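Local coordinates for protein lysine/ornithine decarboxylase (Vibrio vulnificus, PDB 2PLJ) that probably catalyses the pyridoxal phosphate-dependent decarboxylation of lysine and ornithine, the latter giving putrescine, at residues A107-V112 with D134-D139. Sequence-based numbering, arbitrary orientation.
Sequences ATTGEV and DADIRD
T109 and D139 carry this contact between two helices. The T109 hydroxyl donates to the carboxylate of D139, with OG1 2.7 Å from OD2. The bond uses the anti lone pair of OD2, the one turned away from OD1. The two side chains cross at about a right angle. T109 CG2 lies 3.2 Å from the same D139 OD2. With chi1 at -62°, OG1 lies anti to the carbonyl carbon and CG2 anti to the backbone N, and both branches reach the same carboxylate oxygen. This is the tight part of the contact.

Elsewhere the fit is looser. V112 CG1 comes no nearer than 4.1 Å to D139 O. At D136 two waters bridge the helices. One water accepts from T109 N at 2.9 Å and donates a weak bond to D136 OD1. A second donates to T109 OG1 and also to D136 O, the latter at 2.8 Å. The T109 hydroxyl is thus gripped by D139 on its donor side and by water on its acceptor side. D136 is further held by a salt bridge from OD2 to R133 NE, which probably keeps its carboxylate charged. T109 and D139 are partly exposed, whereas V112 and D136 are buried.

On the other helix, T108 is the N-cap: its OG1 accepts a weak bond from E111 N at 3.3 Å. The same OG1 is hydrogen-bonded to N397 O of the second subunit, so the helix start also lies at the dimer interface. Helices 109-117 and 134-143 follow strands 103-106 and 125-127, which are neighbours in the parallel sheet. Side-by-side packing of successive outer helices, here partly through water, is typical of the beta/alpha barrel of this decarboxylase family.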
ATOM      1  N   ALA A 107     -16.468   5.677   7.977  1.00 15.84           N
ATOM      2  CA  ALA A 107     -16.584   5.597   6.530  1.00 16.03           C
ATOM      3  C   ALA A 107     -16.966   4.221   6.002  1.00 15.49           C
ATOM      4  O   ALA A 107     -17.327   4.109   4.824  1.00 14.82           O
ATOM      5  CB  ALA A 107     -15.269   6.021   5.931  1.00 18.66           C
ATOM      6  N   THR A 108     -16.819   3.183   6.839  1.00 13.78           N
ATOM      7  CA  THR A 108     -17.042   1.799   6.435  1.00 13.87           C
ATOM      8  C   THR A 108     -17.578   0.952   7.588  1.00 14.14           C
ATOM      9  O   THR A 108     -17.465   1.307   8.778  1.00 13.74           O
ATOM     10  CB  THR A 108     -15.734   1.109   5.944  1.00 14.32           C
ATOM     11  OG1 THR A 108     -14.826   1.022   7.052  1.00 13.38           O
ATOM     12  CG2 THR A 108     -15.084   1.906   4.783  1.00 15.08           C
ATOM     13  N   THR A 109     -18.138  -0.184   7.212  1.00 14.42           N
ATOM     14  CA  THR A 109     -18.564  -1.181   8.184  1.00 14.77           C
ATOM     15  C   THR A 109     -17.432  -1.532   9.150  1.00 14.41           C
ATOM     16  O   THR A 109     -17.683  -1.687  10.345  1.00 14.29           O
ATOM     17  CB  THR A 109     -19.132  -2.386   7.472  1.00 15.18           C
ATOM     18  OG1 THR A 109     -20.282  -1.966   6.726  1.00 15.08           O
ATOM     19  CG2 THR A 109     -19.505  -3.487   8.462  1.00 16.00           C
ATOM     20  N   GLY A 110     -16.203  -1.701   8.631  1.00 14.09           N
ATOM     21  CA  GLY A 110     -15.055  -1.995   9.524  1.00 15.34           C
ATOM     22  C   GLY A 110     -14.878  -0.955  10.632  1.00 15.01           C
ATOM     23  O   GLY A 110     -14.617  -1.304  11.786  1.00 15.82           O
ATOM     24  N   GLU A 111     -15.042   0.325  10.273  1.00 13.62           N
ATOM     25  CA  GLU A 111     -14.942   1.427  11.226  1.00 15.26           C
ATOM     26  C   GLU A 111     -16.129   1.441  12.197  1.00 14.90           C
ATOM     27  O   GLU A 111     -15.952   1.679  13.394  1.00 15.18           O
ATOM     28  CB  GLU A 111     -14.753   2.749  10.516  1.00 15.42           C
ATOM     29  CG  GLU A 111     -13.435   2.751   9.707  1.00 16.60           C
ATOM     30  CD  GLU A 111     -13.110   4.062   9.063  1.00 20.68           C
ATOM     31  OE1 GLU A 111     -13.961   4.978   9.093  1.00 18.35           O
ATOM     32  OE2 GLU A 111     -11.997   4.158   8.479  1.00 20.42           O
ATOM     33  N   VAL A 112     -17.322   1.131  11.686  1.00 14.23           N
ATOM     34  CA  VAL A 112     -18.491   0.944  12.560  1.00 14.01           C
ATOM     35  C   VAL A 112     -18.162  -0.136  13.609  1.00 14.05           C
ATOM     36  O   VAL A 112     -18.373   0.052  14.832  1.00 14.33           O
ATOM     37  CB  VAL A 112     -19.739   0.542  11.723  1.00 13.77           C
ATOM     38  CG1 VAL A 112     -20.888   0.034  12.655  1.00 14.59           C
ATOM     39  CG2 VAL A 112     -20.223   1.712  10.894  1.00 15.56           C
ATOM     40  N   ASP A 134     -26.055  -1.027  -0.388  1.00 15.06           N
ATOM     41  CA  ASP A 134     -27.168  -1.204   0.545  1.00 16.65           C
ATOM     42  C   ASP A 134     -26.654  -1.778   1.878  1.00 16.42           C
ATOM     43  O   ASP A 134     -27.008  -1.251   2.954  1.00 20.06           O
ATOM     44  CB  ASP A 134     -28.289  -2.056  -0.055  1.00 16.32           C
ATOM     45  CG  ASP A 134     -29.484  -2.158   0.867  1.00 17.96           C
ATOM     46  OD1 ASP A 134     -30.094  -1.095   1.168  1.00 17.76           O
ATOM     47  OD2 ASP A 134     -29.797  -3.286   1.301  1.00 17.66           O
ATOM     48  N   ALA A 135     -25.827  -2.827   1.824  1.00 15.44           N
ATOM     49  CA  ALA A 135     -25.267  -3.445   3.044  1.00 14.71           C
ATOM     50  C   ALA A 135     -24.523  -2.455   3.958  1.00 14.13           C
ATOM     51  O   ALA A 135     -24.622  -2.539   5.177  1.00 14.33           O
ATOM     52  CB  ALA A 135     -24.376  -4.647   2.709  1.00 14.90           C
ATOM     53  N   ASP A 136     -23.820  -1.501   3.360  1.00 13.59           N
ATOM     54  CA  ASP A 136     -23.042  -0.508   4.121  1.00 13.97           C
ATOM     55  C   ASP A 136     -24.019   0.327   4.941  1.00 14.33           C
ATOM     56  O   ASP A 136     -23.776   0.630   6.095  1.00 15.17           O
ATOM     57  CB  ASP A 136     -22.242   0.390   3.192  1.00 13.66           C
ATOM     58  CG  ASP A 136     -21.188  -0.377   2.372  1.00 15.95           C
ATOM     59  OD1 ASP A 136     -20.613  -1.377   2.884  1.00 16.24           O
ATOM     60  OD2 ASP A 136     -20.950   0.033   1.193  1.00 16.73           O
ATOM     61  N   ILE A 137     -25.150   0.665   4.337  1.00 12.94           N
ATOM     62  CA  ILE A 137     -26.139   1.461   5.063  1.00 13.86           C
ATOM     63  C   ILE A 137     -26.736   0.620   6.200  1.00 13.91           C
ATOM     64  O   ILE A 137     -26.874   1.098   7.341  1.00 14.22           O
ATOM     65  CB  ILE A 137     -27.264   1.935   4.109  1.00 12.71           C
ATOM     66  CG1 ILE A 137     -26.698   2.940   3.088  1.00 15.07           C
ATOM     67  CG2 ILE A 137     -28.457   2.543   4.939  1.00 12.38           C
ATOM     68  CD1 ILE A 137     -27.617   3.135   1.830  1.00 15.31           C
ATOM     69  N   ARG A 138     -27.097  -0.630   5.886  1.00 14.49           N
ATOM     70  CA  ARG A 138     -27.733  -1.523   6.860  1.00 15.25           C
ATOM     71  C   ARG A 138     -26.832  -1.817   8.064  1.00 15.23           C
ATOM     72  O   ARG A 138     -27.306  -1.791   9.196  1.00 15.10           O
ATOM     73  CB  ARG A 138     -28.184  -2.835   6.196  1.00 15.54           C
ATOM     74  CG  ARG A 138     -29.315  -2.700   5.179  1.00 15.26           C
ATOM     75  CD  ARG A 138     -29.838  -4.110   4.712  1.00 15.37           C
ATOM     76  NE  ARG A 138     -30.695  -4.800   5.663  0.50 10.46           N
ATOM     77  CZ  ARG A 138     -32.023  -4.649   5.755  0.50  9.66           C
ATOM     78  NH1 ARG A 138     -32.677  -3.794   4.970  0.50  8.05           N
ATOM     79  NH2 ARG A 138     -32.698  -5.349   6.650  0.50 10.99           N
ATOM     80  N   ASP A 139     -25.549  -2.090   7.804  1.00 14.94           N
ATOM     81  CA  ASP A 139     -24.554  -2.341   8.853  1.00 15.82           C
ATOM     82  C   ASP A 139     -24.441  -1.154   9.825  1.00 15.49           C
ATOM     83  O   ASP A 139     -24.402  -1.343  11.044  1.00 16.55           O
ATOM     84  CB  ASP A 139     -23.173  -2.584   8.251  1.00 16.62           C
ATOM     85  CG  ASP A 139     -23.103  -3.836   7.372  1.00 19.06           C
ATOM     86  OD1 ASP A 139     -23.988  -4.727   7.460  1.00 20.36           O
ATOM     87  OD2 ASP A 139     -22.118  -3.888   6.599  1.00 21.99           O
TER
HETATM   88  O   HOH W   1     -18.569  -0.202   4.335  1.00 16.81           O
HETATM   89  O   HOH W   2     -21.070   0.910   6.765  1.00 17.55           O